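Local coordinates for protein Ton_1535 (Thermococcus onnurineus, PDB 3ZPJ) that is of unknown function but folds as an alpha-solenoid of stacked helices that contains an unusual left-handed helical turn, at residues 201-213 with 242-256. Sequence-based numbering, arbitrary orientation.
Sequences EKKIELAKTVYDV and MRLIGELEVALWMKR
W253 and T209 show how two antiparallel helices interlock by knobs-into-holes packing from both sides. The indole enters the hole formed by K202, E205, L206 and T209, while T209 sits among E249, L252, W253 and R256. With CG anti to the backbone N (chi1 175°), W253 reaches across to helix 194-209 and lays one face against L206, whose CB stands 3.8 Å from the centroid of the six-membered ring in a CH-pi contact. L206 CD1 covers the same face nearer the five-membered ring, and T209 OG1 meets the edge at CE3. The T209 methyl fits between L252 and the backbone of E249, 3.9 Å from L252 CG. In this alpha-solenoid the pair joins helix 194-209 to helix 240-256; the segments 201-209 and 242-256 run nearly antiparallel (150°), with their axes 9.8 Å apart at closest approach. Beyond the helix end the chain turns around the buried carboxylate of E249: Y211 N donates to OE1 at 3.2 Å from above the carboxylate plane, and D212 N adds a weak bond. V213 then closes directly on the backbone of G246, with CG2 3.6 Å from its CA. Packing is looser toward solvent. K202 merely skirts the indole edge with CG, 4.0 Å from W253 CH2, and exposed R256 places NH1 3.5 Å from T209 OG1, while its NH2 forms a salt bridge with E292 of helix 280-293.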
loop_
_atom_site.group_PDB
_atom_site.type_symbol
_atom_site.label_atom_id
_atom_site.label_comp_id
_atom_site.label_asym_id
_atom_site.label_seq_id
_atom_site.Cartn_x
_atom_site.Cartn_y
_atom_site.Cartn_z
ATOM N N GLU A 201 3.819 -2.338 -11.929
ATOM C CA GLU A 201 3.939 -1.028 -12.536
ATOM C C GLU A 201 2.582 -0.293 -12.405
ATOM O O GLU A 201 2.530 0.860 -11.997
ATOM C CB GLU A 201 4.365 -1.189 -13.995
ATOM C CG GLU A 201 4.308 0.063 -14.861
ATOM C CD GLU A 201 4.927 -0.193 -16.237
ATOM O OE1 GLU A 201 5.549 -1.265 -16.415
ATOM O OE2 GLU A 201 4.800 0.660 -17.137
ATOM N N LYS A 202 1.497 -1.004 -12.706
ATOM C CA LYS A 202 0.154 -0.462 -12.559
ATOM C C LYS A 202 -0.173 -0.119 -11.097
ATOM O O LYS A 202 -0.762 0.923 -10.835
ATOM C CB LYS A 202 -0.877 -1.421 -13.159
ATOM C CG LYS A 202 -2.279 -0.882 -13.185
ATOM C CD LYS A 202 -3.179 -1.800 -13.972
ATOM C CE LYS A 202 -4.634 -1.509 -13.704
ATOM N NZ LYS A 202 -5.499 -2.582 -14.272
ATOM N N LYS A 203 0.240 -0.954 -10.144
ATOM C CA LYS A 203 -0.023 -0.634 -8.724
ATOM C C LYS A 203 0.747 0.609 -8.267
ATOM O O LYS A 203 0.376 1.274 -7.291
ATOM C CB LYS A 203 0.286 -1.829 -7.804
ATOM C CG LYS A 203 -0.627 -3.035 -8.024
ATOM C CD LYS A 203 -0.264 -4.194 -7.115
ATOM C CE LYS A 203 -1.307 -5.305 -7.121
ATOM N NZ LYS A 203 -0.811 -6.565 -6.434
ATOM N N ILE A 204 1.822 0.929 -8.975
ATOM C CA ILE A 204 2.603 2.116 -8.644
ATOM C C ILE A 204 1.926 3.388 -9.165
ATOM O O ILE A 204 1.856 4.390 -8.443
ATOM C CB ILE A 204 4.035 2.008 -9.179
ATOM C CG1 ILE A 204 4.812 0.957 -8.370
ATOM C CG2 ILE A 204 4.728 3.366 -9.107
ATOM C CD1 ILE A 204 6.140 0.525 -9.006
ATOM N N GLU A 205 1.401 3.347 -10.395
ATOM C CA GLU A 205 0.652 4.503 -10.916
ATOM C C GLU A 205 -0.564 4.730 -10.029
ATOM O O GLU A 205 -0.901 5.851 -9.700
ATOM C CB GLU A 205 0.160 4.292 -12.350
ATOM C CG GLU A 205 1.223 4.056 -13.407
ATOM C CD GLU A 205 0.607 3.849 -14.800
ATOM O OE1 GLU A 205 -0.361 4.569 -15.140
ATOM O OE2 GLU A 205 1.074 2.953 -15.542
ATOM N N LEU A 206 -1.213 3.642 -9.636
ATOM C CA LEU A 206 -2.382 3.741 -8.791
ATOM C C LEU A 206 -1.999 4.322 -7.432
ATOM O O LEU A 206 -2.594 5.293 -6.992
ATOM C CB LEU A 206 -3.064 2.377 -8.655
ATOM C CG LEU A 206 -4.192 2.241 -7.627
ATOM C CD1 LEU A 206 -5.214 3.354 -7.740
ATOM C CD2 LEU A 206 -4.877 0.897 -7.843
ATOM N N ALA A 207 -0.994 3.752 -6.774
ATOM C CA ALA A 207 -0.595 4.303 -5.486
ATOM C C ALA A 207 -0.207 5.785 -5.608
ATOM O O ALA A 207 -0.485 6.575 -4.714
ATOM C CB ALA A 207 0.551 3.502 -4.865
ATOM N N LYS A 208 0.433 6.148 -6.718
ATOM C CA LYS A 208 0.856 7.530 -6.940
ATOM C C LYS A 208 -0.324 8.452 -7.201
ATOM O O LYS A 208 -0.316 9.599 -6.777
ATOM C CB LYS A 208 1.837 7.632 -8.114
ATOM C CG LYS A 208 3.289 7.534 -7.722
ATOM C CD LYS A 208 4.185 7.402 -8.949
ATOM C CE LYS A 208 5.603 6.998 -8.547
ATOM N NZ LYS A 208 6.462 6.656 -9.736
ATOM N N THR A 209 -1.332 7.944 -7.901
ATOM C CA THR A 209 -2.485 8.744 -8.296
ATOM C C THR A 209 -3.422 8.933 -7.110
ATOM O O THR A 209 -3.874 10.043 -6.826
ATOM C CB THR A 209 -3.284 8.059 -9.409
ATOM O OG1 THR A 209 -2.405 7.682 -10.481
ATOM C CG2 THR A 209 -4.377 8.997 -9.931
ATOM N N VAL A 210 -3.733 7.838 -6.432
ATOM C CA VAL A 210 -4.603 7.888 -5.259
ATOM C C VAL A 210 -3.711 7.732 -4.024
ATOM O O VAL A 210 -3.484 6.618 -3.535
ATOM C CB VAL A 210 -5.647 6.771 -5.313
ATOM C CG1 VAL A 210 -6.672 6.962 -4.219
ATOM C CG2 VAL A 210 -6.344 6.771 -6.659
ATOM N N TYR A 211 -3.205 8.866 -3.546
ATOM C CA TYR A 211 -2.109 8.913 -2.595
ATOM C C TYR A 211 -2.592 9.275 -1.202
ATOM O O TYR A 211 -2.380 8.523 -0.256
ATOM C CB TYR A 211 -1.078 9.951 -3.050
ATOM C CG TYR A 211 0.237 9.885 -2.305
ATOM C CD1 TYR A 211 1.229 9.004 -2.705
ATOM C CD2 TYR A 211 0.496 10.720 -1.210
ATOM C CE1 TYR A 211 2.439 8.943 -2.043
ATOM C CE2 TYR A 211 1.716 10.662 -0.533
ATOM C CZ TYR A 211 2.677 9.759 -0.967
ATOM O OH TYR A 211 3.886 9.651 -0.333
ATOM N N ASP A 212 -3.228 10.437 -1.078
ATOM C CA ASP A 212 -3.688 10.923 0.220
ATOM C C ASP A 212 -4.737 9.993 0.814
ATOM O O ASP A 212 -4.691 9.675 2.002
ATOM C CB ASP A 212 -4.243 12.345 0.102
ATOM C CG ASP A 212 -3.185 13.364 -0.339
ATOM O OD1 ASP A 212 -2.733 13.297 -1.505
ATOM O OD2 ASP A 212 -2.816 14.241 0.475
ATOM N N VAL A 213 -5.682 9.552 -0.010
ATOM C CA VAL A 213 -6.671 8.591 0.461
ATOM C C VAL A 213 -6.337 7.161 0.036
ATOM O O VAL A 213 -7.209 6.301 0.023
ATOM C CB VAL A 213 -8.096 8.917 -0.033
ATOM C CG1 VAL A 213 -8.541 10.301 0.437
ATOM C CG2 VAL A 213 -8.160 8.807 -1.537
ATOM N N MET A 242 -10.144 16.730 2.421
ATOM C CA MET A 242 -9.596 15.412 2.122
ATOM C C MET A 242 -10.572 14.607 1.271
ATOM O O MET A 242 -10.167 13.866 0.384
ATOM C CB MET A 242 -9.218 14.649 3.394
ATOM C CG MET A 242 -7.892 15.084 3.999
ATOM S SD MET A 242 -7.627 14.421 5.663
ATOM C CE MET A 242 -6.545 13.045 5.307
ATOM N N ARG A 243 -11.862 14.775 1.525
ATOM C CA ARG A 243 -12.874 14.091 0.728
ATOM C C ARG A 243 -12.914 14.601 -0.712
ATOM O O ARG A 243 -13.195 13.851 -1.646
ATOM C CB ARG A 243 -14.259 14.244 1.346
ATOM C CG ARG A 243 -15.285 13.410 0.622
ATOM C CD ARG A 243 -16.639 13.468 1.257
ATOM N NE ARG A 243 -17.666 13.196 0.256
ATOM C CZ ARG A 243 -18.973 13.272 0.480
ATOM N NH1 ARG A 243 -19.427 13.600 1.686
ATOM N NH2 ARG A 243 -19.824 13.009 -0.504
ATOM N N LEU A 244 -12.642 15.887 -0.879
ATOM C CA LEU A 244 -12.593 16.480 -2.195
ATOM C C LEU A 244 -11.385 15.939 -2.957
ATOM O O LEU A 244 -11.523 15.440 -4.077
ATOM C CB LEU A 244 -12.554 18.006 -2.094
ATOM C CG LEU A 244 -12.524 18.810 -3.395
ATOM C CD1 LEU A 244 -13.431 18.201 -4.429
ATOM C CD2 LEU A 244 -12.958 20.256 -3.121
ATOM N N ILE A 245 -10.206 16.045 -2.355
ATOM C CA ILE A 245 -8.990 15.587 -3.009
ATOM C C ILE A 245 -9.130 14.109 -3.351
ATOM O O ILE A 245 -8.772 13.681 -4.444
ATOM C CB ILE A 245 -7.731 15.799 -2.132
ATOM C CG1 ILE A 245 -7.143 17.190 -2.350
ATOM C CG2 ILE A 245 -6.640 14.796 -2.486
ATOM C CD1 ILE A 245 -7.954 18.289 -1.795
ATOM N N GLY A 246 -9.684 13.338 -2.425
ATOM C CA GLY A 246 -9.752 11.897 -2.600
ATOM C C GLY A 246 -10.642 11.547 -3.772
ATOM O O GLY A 246 -10.310 10.690 -4.598
ATOM N N GLU A 247 -11.782 12.219 -3.856
ATOM C CA GLU A 247 -12.689 11.985 -4.969
ATOM C C GLU A 247 -12.023 12.366 -6.292
ATOM O O GLU A 247 -12.133 11.637 -7.272
ATOM C CB GLU A 247 -14.033 12.678 -4.740
ATOM C CG GLU A 247 -14.880 12.001 -3.645
ATOM C CD GLU A 247 -16.151 12.765 -3.268
ATOM O OE1 GLU A 247 -16.290 13.956 -3.627
ATOM O OE2 GLU A 247 -17.022 12.173 -2.600
ATOM N N LEU A 248 -11.281 13.473 -6.302
ATOM C CA LEU A 248 -10.557 13.892 -7.501
ATOM C C LEU A 248 -9.464 12.911 -7.918
ATOM O O LEU A 248 -9.305 12.621 -9.107
ATOM C CB LEU A 248 -9.978 15.295 -7.329
ATOM C CG LEU A 248 -11.061 16.369 -7.200
ATOM C CD1 LEU A 248 -10.483 17.765 -7.016
ATOM C CD2 LEU A 248 -11.931 16.336 -8.427
ATOM N N GLU A 249 -8.707 12.413 -6.944
ATOM C CA GLU A 249 -7.676 11.431 -7.223
ATOM C C GLU A 249 -8.325 10.198 -7.844
ATOM O O GLU A 249 -7.800 9.616 -8.788
ATOM C CB GLU A 249 -6.885 11.070 -5.941
ATOM C CG GLU A 249 -6.065 12.235 -5.375
ATOM C CD GLU A 249 -5.175 11.863 -4.176
ATOM O OE1 GLU A 249 -5.586 11.017 -3.346
ATOM O OE2 GLU A 249 -4.069 12.452 -4.055
ATOM N N VAL A 250 -9.489 9.817 -7.332
ATOM C CA VAL A 250 -10.173 8.657 -7.870
ATOM C C VAL A 250 -10.647 8.919 -9.292
ATOM O O VAL A 250 -10.483 8.073 -10.172
ATOM C CB VAL A 250 -11.333 8.209 -6.975
ATOM C CG1 VAL A 250 -12.313 7.351 -7.759
ATOM C CG2 VAL A 250 -10.785 7.427 -5.809
ATOM N N ALA A 251 -11.202 10.100 -9.528
ATOM C CA ALA A 251 -11.640 10.459 -10.873
ATOM C C ALA A 251 -10.445 10.369 -11.823
ATOM O O ALA A 251 -10.565 9.896 -12.947
ATOM C CB ALA A 251 -12.234 11.850 -10.890
ATOM N N LEU A 252 -9.287 10.805 -11.349
ATOM C CA LEU A 252 -8.087 10.806 -12.168
ATOM C C LEU A 252 -7.662 9.374 -12.517
ATOM O O LEU A 252 -7.224 9.085 -13.629
ATOM C CB LEU A 252 -6.957 11.543 -11.441
ATOM C CG LEU A 252 -5.683 11.795 -12.243
ATOM C CD1 LEU A 252 -6.021 12.476 -13.570
ATOM C CD2 LEU A 252 -4.728 12.636 -11.424
ATOM N N TRP A 253 -7.797 8.469 -11.566
ATOM C CA TRP A 253 -7.419 7.092 -11.842
ATOM C C TRP A 253 -8.419 6.464 -12.821
ATOM O O TRP A 253 -8.039 5.742 -13.743
ATOM C CB TRP A 253 -7.298 6.260 -10.558
ATOM C CG TRP A 253 -7.023 4.845 -10.902
ATOM C CD1 TRP A 253 -7.903 3.804 -10.873
ATOM C CD2 TRP A 253 -5.794 4.321 -11.398
ATOM N NE1 TRP A 253 -7.290 2.651 -11.305
ATOM C CE2 TRP A 253 -5.990 2.944 -11.631
ATOM C CE3 TRP A 253 -4.531 4.877 -11.648
ATOM C CZ2 TRP A 253 -4.980 2.120 -12.116
ATOM C CZ3 TRP A 253 -3.540 4.069 -12.140
ATOM C CH2 TRP A 253 -3.765 2.698 -12.362
ATOM N N MET A 254 -9.697 6.774 -12.638
ATOM C CA MET A 254 -10.718 6.265 -13.533
ATOM C C MET A 254 -10.428 6.759 -14.948
ATOM O O MET A 254 -10.640 6.038 -15.933
ATOM C CB MET A 254 -12.112 6.700 -13.055
ATOM C CG MET A 254 -12.433 6.227 -11.644
ATOM S SD MET A 254 -14.052 6.696 -11.067
ATOM C CE MET A 254 -14.995 5.892 -12.316
ATOM N N LYS A 255 -9.934 7.988 -15.044
ATOM C CA LYS A 255 -9.692 8.610 -16.338
ATOM C C LYS A 255 -8.574 7.869 -17.038
ATOM O O LYS A 255 -8.590 7.715 -18.247
ATOM C CB LYS A 255 -9.312 10.074 -16.162
ATOM C CG LYS A 255 -9.120 10.868 -17.455
ATOM C CD LYS A 255 -8.505 12.218 -17.112
ATOM C CE LYS A 255 -7.793 12.854 -18.306
ATOM N NZ LYS A 255 -8.769 13.418 -19.290
ATOM N N ARG A 256 -7.614 7.391 -16.258
ATOM C CA ARG A 256 -6.430 6.760 -16.806
ATOM C C ARG A 256 -6.632 5.287 -17.196
ATOM O O ARG A 256 -5.902 4.756 -18.035
ATOM C CB ARG A 256 -5.273 6.953 -15.833
ATOM C CG ARG A 256 -4.922 8.430 -15.742
ATOM C CD ARG A 256 -3.836 8.750 -14.737
ATOM N NE ARG A 256 -3.384 10.134 -14.898
ATOM C CZ ARG A 256 -2.551 10.749 -14.066
ATOM N NH1 ARG A 256 -2.082 10.109 -13.003
ATOM N NH2 ARG A 256 -2.186 12.005 -14.292
#